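Local atomic coordinates of rubber oxygenase (PDB entry 5O1L), a protein that cleaves poly(cis-1,4-isoprene) rubber oxidatively with molecular oxygen, using a b-type heme to give oligo-isoprenoids that end in keto and aldehyde groups. Residues L78-W82 against V192-M196. Numbering follows the deposited sequence.
Sequences LLKQW and VKTRM. With HEM (protoporphyrin IX containing Fe), chain C.
Lys193 reaches from helix 187-204 to the type I beta turn Leu79-Trp82 and donates to two main-chain oxygens there. Its NZ lies 3.0 Å from Leu79 O and 3.0 Å from Trp82 O, the carbonyl oxygens of the first and last residues of the turn. CG stands beside the backbone N (chi1 -71°), and from there the chain runs fully extended, which carries the ammonium across the gap between backbones whose nearest CA atoms, of Leu79 and Lys193, are 8.6 Å apart. The two bonds differ in direction: NZ meets Trp82 O nearly head-on, at a C=O...N angle of 163°, but stands above the carbonyl plane of Leu79. The opposite face of that plane receives the turn's own bond from Trp82 N, so Leu79 O has two donors.

Apolar groups on one side of the lysine chain make up the rest of the contact. In one of its two modelled conformers, Met196 brings CE tip to tip with Leu79 CD1 at 3.6 Å, a contact that is less certain for that reason. Trp82 crosses Val192 at about a right angle, with Val192 CG1 at the indole edge, 4.0 Å from CZ3. Lys193 CE passes the same ring obliquely, 4.0 Å from Trp82 CE3. The indole NE1 is hydrogen-bonded to Gln87 O, while Met101 of helix 95-104 packs against both Leu79 and Trp82. With Lys193 cut back to an alanine, both bonds go, and Trp82 O would probably be left without its mate from this helix, while Leu79 O keeps Trp82 N and a gap is likely to open beside the indole.

On helix 187-204, neighbouring Thr194 lines the heme pocket, its OG1 hydrogen-bonded to Thr190 O and 3.3 Å from heme CMA; the inferred axial ligand, His198, follows on this helix. The two carbonyl dipoles probably help to stabilise the buried ammonium, and the two main-chain oxygens it satisfies tie the turn to the helix that lines the heme pocket.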
loop_
_atom_site.group_PDB
_atom_site.type_symbol
_atom_site.label_atom_id
_atom_site.label_comp_id
_atom_site.label_asym_id
_atom_site.label_seq_id
_atom_site.Cartn_x
_atom_site.Cartn_y
_atom_site.Cartn_z
ATOM N N LEU A 78 -15.752 -7.918 -19.078
ATOM C CA LEU A 78 -16.013 -6.523 -19.494
ATOM C C LEU A 78 -14.977 -5.584 -18.948
ATOM O O LEU A 78 -14.407 -4.776 -19.663
ATOM C CB LEU A 78 -17.385 -6.110 -19.030
ATOM C CG LEU A 78 -18.510 -6.736 -19.807
ATOM C CD1 LEU A 78 -19.799 -6.618 -19.010
ATOM C CD2 LEU A 78 -18.561 -6.074 -21.194
ATOM N N LEU A 79 -14.645 -5.749 -17.682
ATOM C CA LEU A 79 -13.703 -4.816 -17.052
ATOM C C LEU A 79 -12.288 -4.976 -17.488
ATOM O O LEU A 79 -11.506 -4.030 -17.393
ATOM C CB LEU A 79 -13.849 -4.850 -15.555
ATOM C CG LEU A 79 -15.216 -4.186 -15.191
ATOM C CD1 LEU A 79 -15.289 -4.084 -13.702
ATOM C CD2 LEU A 79 -15.559 -2.830 -15.827
ATOM N N LYS A 80 -11.957 -6.111 -18.060
ATOM C CA LYS A 80 -10.648 -6.322 -18.634
ATOM C C LYS A 80 -10.368 -5.286 -19.690
ATOM O O LYS A 80 -9.242 -4.934 -19.887
ATOM C CB LYS A 80 -10.543 -7.730 -19.273
ATOM C CG LYS A 80 -9.245 -8.461 -19.062
ATOM C CD LYS A 80 -9.408 -9.935 -19.419
ATOM C CE LYS A 80 -9.580 -10.104 -20.933
ATOM N NZ LYS A 80 -9.121 -11.438 -21.438
ATOM N N GLN A 81 -11.410 -4.795 -20.358
ATOM C CA GLN A 81 -11.308 -3.808 -21.408
ATOM C C GLN A 81 -11.169 -2.362 -20.916
ATOM O O GLN A 81 -10.898 -1.506 -21.703
ATOM C CB GLN A 81 -12.564 -3.862 -22.313
ATOM C CG GLN A 81 -12.806 -5.226 -22.966
ATOM C CD GLN A 81 -14.101 -5.211 -23.792
ATOM O OE1 GLN A 81 -15.212 -5.255 -23.240
ATOM N NE2 GLN A 81 -13.975 -5.199 -25.112
ATOM N N TRP A 82 -11.365 -2.121 -19.642
ATOM C CA TRP A 82 -11.326 -0.777 -19.058
ATOM C C TRP A 82 -9.958 -0.573 -18.410
ATOM O O TRP A 82 -9.703 -1.160 -17.412
ATOM C CB TRP A 82 -12.480 -0.628 -18.044
ATOM C CG TRP A 82 -12.610 0.804 -17.552
ATOM C CD1 TRP A 82 -12.673 1.913 -18.336
ATOM C CD2 TRP A 82 -12.665 1.258 -16.184
ATOM N NE1 TRP A 82 -12.775 3.047 -17.557
ATOM C CE2 TRP A 82 -12.763 2.673 -16.229
ATOM C CE3 TRP A 82 -12.713 0.627 -14.970
ATOM C CZ2 TRP A 82 -12.863 3.438 -15.087
ATOM C CZ3 TRP A 82 -12.778 1.402 -13.826
ATOM C CH2 TRP A 82 -12.862 2.791 -13.890
ATOM N N VAL A 192 -10.684 2.173 -8.536
ATOM C CA VAL A 192 -12.057 1.770 -8.619
ATOM C C VAL A 192 -12.152 0.199 -8.611
ATOM O O VAL A 192 -12.959 -0.367 -7.872
ATOM C CB VAL A 192 -12.763 2.349 -9.824
ATOM C CG1 VAL A 192 -14.123 1.693 -10.019
ATOM C CG2 VAL A 192 -12.893 3.841 -9.722
ATOM N N LYS A 193 -11.287 -0.448 -9.377
ATOM C CA LYS A 193 -11.284 -1.905 -9.343
ATOM C C LYS A 193 -10.924 -2.424 -7.969
ATOM O O LYS A 193 -11.505 -3.408 -7.526
ATOM C CB LYS A 193 -10.312 -2.417 -10.408
ATOM C CG LYS A 193 -10.831 -2.208 -11.849
ATOM C CD LYS A 193 -9.908 -2.822 -12.873
ATOM C CE LYS A 193 -10.438 -2.583 -14.267
ATOM N NZ LYS A 193 -9.578 -3.211 -15.291
ATOM N N THR A 194 -9.943 -1.800 -7.264
ATOM C CA THR A 194 -9.589 -2.209 -5.921
ATOM C C THR A 194 -10.734 -2.056 -4.979
ATOM O O THR A 194 -10.992 -2.919 -4.131
ATOM C CB THR A 194 -8.336 -1.445 -5.453
ATOM O OG1 THR A 194 -7.228 -1.672 -6.360
ATOM C CG2 THR A 194 -8.008 -1.810 -3.982
ATOM N N ARG A 195 -11.425 -0.903 -5.061
ATOM C CA ARG A 195 -12.595 -0.697 -4.228
ATOM C C ARG A 195 -13.619 -1.815 -4.402
ATOM O O ARG A 195 -14.221 -2.315 -3.447
ATOM C CB ARG A 195 -13.140 0.677 -4.544
ATOM C CG ARG A 195 -14.236 1.169 -3.722
ATOM C CD ARG A 195 -14.460 2.628 -3.936
ATOM N NE ARG A 195 -15.596 2.915 -3.168
ATOM C CZ ARG A 195 -16.353 3.976 -3.263
ATOM N NH1 ARG A 195 -16.092 4.856 -4.162
ATOM N NH2 ARG A 195 -17.417 4.098 -2.484
ATOM N N MET A 196 -13.788 -2.252 -5.643
ATOM C CA MET A 196 -14.727 -3.333 -5.951
ATOM C C MET A 196 -14.203 -4.698 -5.432
ATOM O O MET A 196 -15.001 -5.467 -4.841
ATOM C CB MET A 196 -14.972 -3.441 -7.460
ATOM C CG MET A 196 -15.650 -2.247 -8.083
ATOM S SD MET A 196 -15.601 -2.271 -9.916
ATOM C CE MET A 196 -16.222 -3.896 -10.216
HETATM C CHA HEM C . -7.004 -6.746 -2.937
HETATM C CHB HEM C . -4.803 -2.557 -2.536
HETATM C CHC HEM C . -6.022 -2.360 2.089
HETATM C CHD HEM C . -7.284 -6.959 1.860
HETATM C C1A HEM C . -6.359 -5.585 -3.179
HETATM C C2A HEM C . -5.907 -5.235 -4.506
HETATM C C3A HEM C . -5.250 -4.074 -4.384
HETATM C C4A HEM C . -5.321 -3.664 -3.057
HETATM C CMA HEM C . -4.572 -3.363 -5.530
HETATM C CAA HEM C . -6.095 -6.028 -5.823
HETATM C CBA HEM C . -5.000 -7.106 -5.942
HETATM C CGA HEM C . -4.901 -7.556 -7.354
HETATM O O1A HEM C . -5.784 -8.361 -7.671
HETATM O O2A HEM C . -3.971 -7.084 -8.117
HETATM C C1B HEM C . -4.980 -2.115 -1.230
HETATM C C2B HEM C . -4.482 -0.862 -0.776
HETATM C C3B HEM C . -4.816 -0.747 0.500
HETATM C C4B HEM C . -5.511 -1.967 0.879
HETATM C CMB HEM C . -3.731 0.175 -1.584
HETATM C CAB HEM C . -4.698 0.284 1.500
HETATM C CBB HEM C . -4.109 1.578 1.338
HETATM C C1C HEM C . -6.488 -3.615 2.453
HETATM C C2C HEM C . -6.704 -3.992 3.838
HETATM C C3C HEM C . -7.082 -5.290 3.733
HETATM C C4C HEM C . -6.997 -5.658 2.330
HETATM C CMC HEM C . -6.647 -3.092 5.038
HETATM C CAC HEM C . -7.426 -6.209 4.828
HETATM C CBC HEM C . -7.639 -5.958 6.181
HETATM C C1D HEM C . -7.303 -7.292 0.530
HETATM C C2D HEM C . -7.750 -8.603 0.020
HETATM C C3D HEM C . -7.679 -8.565 -1.306
HETATM C C4D HEM C . -7.225 -7.214 -1.644
HETATM C CMD HEM C . -8.105 -9.726 0.920
HETATM C CAD HEM C . -8.003 -9.710 -2.295
HETATM C CBD HEM C . -6.741 -10.552 -2.439
HETATM C CGD HEM C . -7.053 -11.742 -3.353
HETATM O O1D HEM C . -6.408 -11.815 -4.423
HETATM O O2D HEM C . -7.909 -12.626 -3.081
HETATM N NA HEM C . -6.023 -4.600 -2.307
HETATM N NB HEM C . -5.553 -2.728 -0.186
HETATM N NC HEM C . -6.631 -4.623 1.540
HETATM N ND HEM C . -7.074 -6.461 -0.517
HETATM FE FE HEM C . -6.354 -4.606 -0.364
#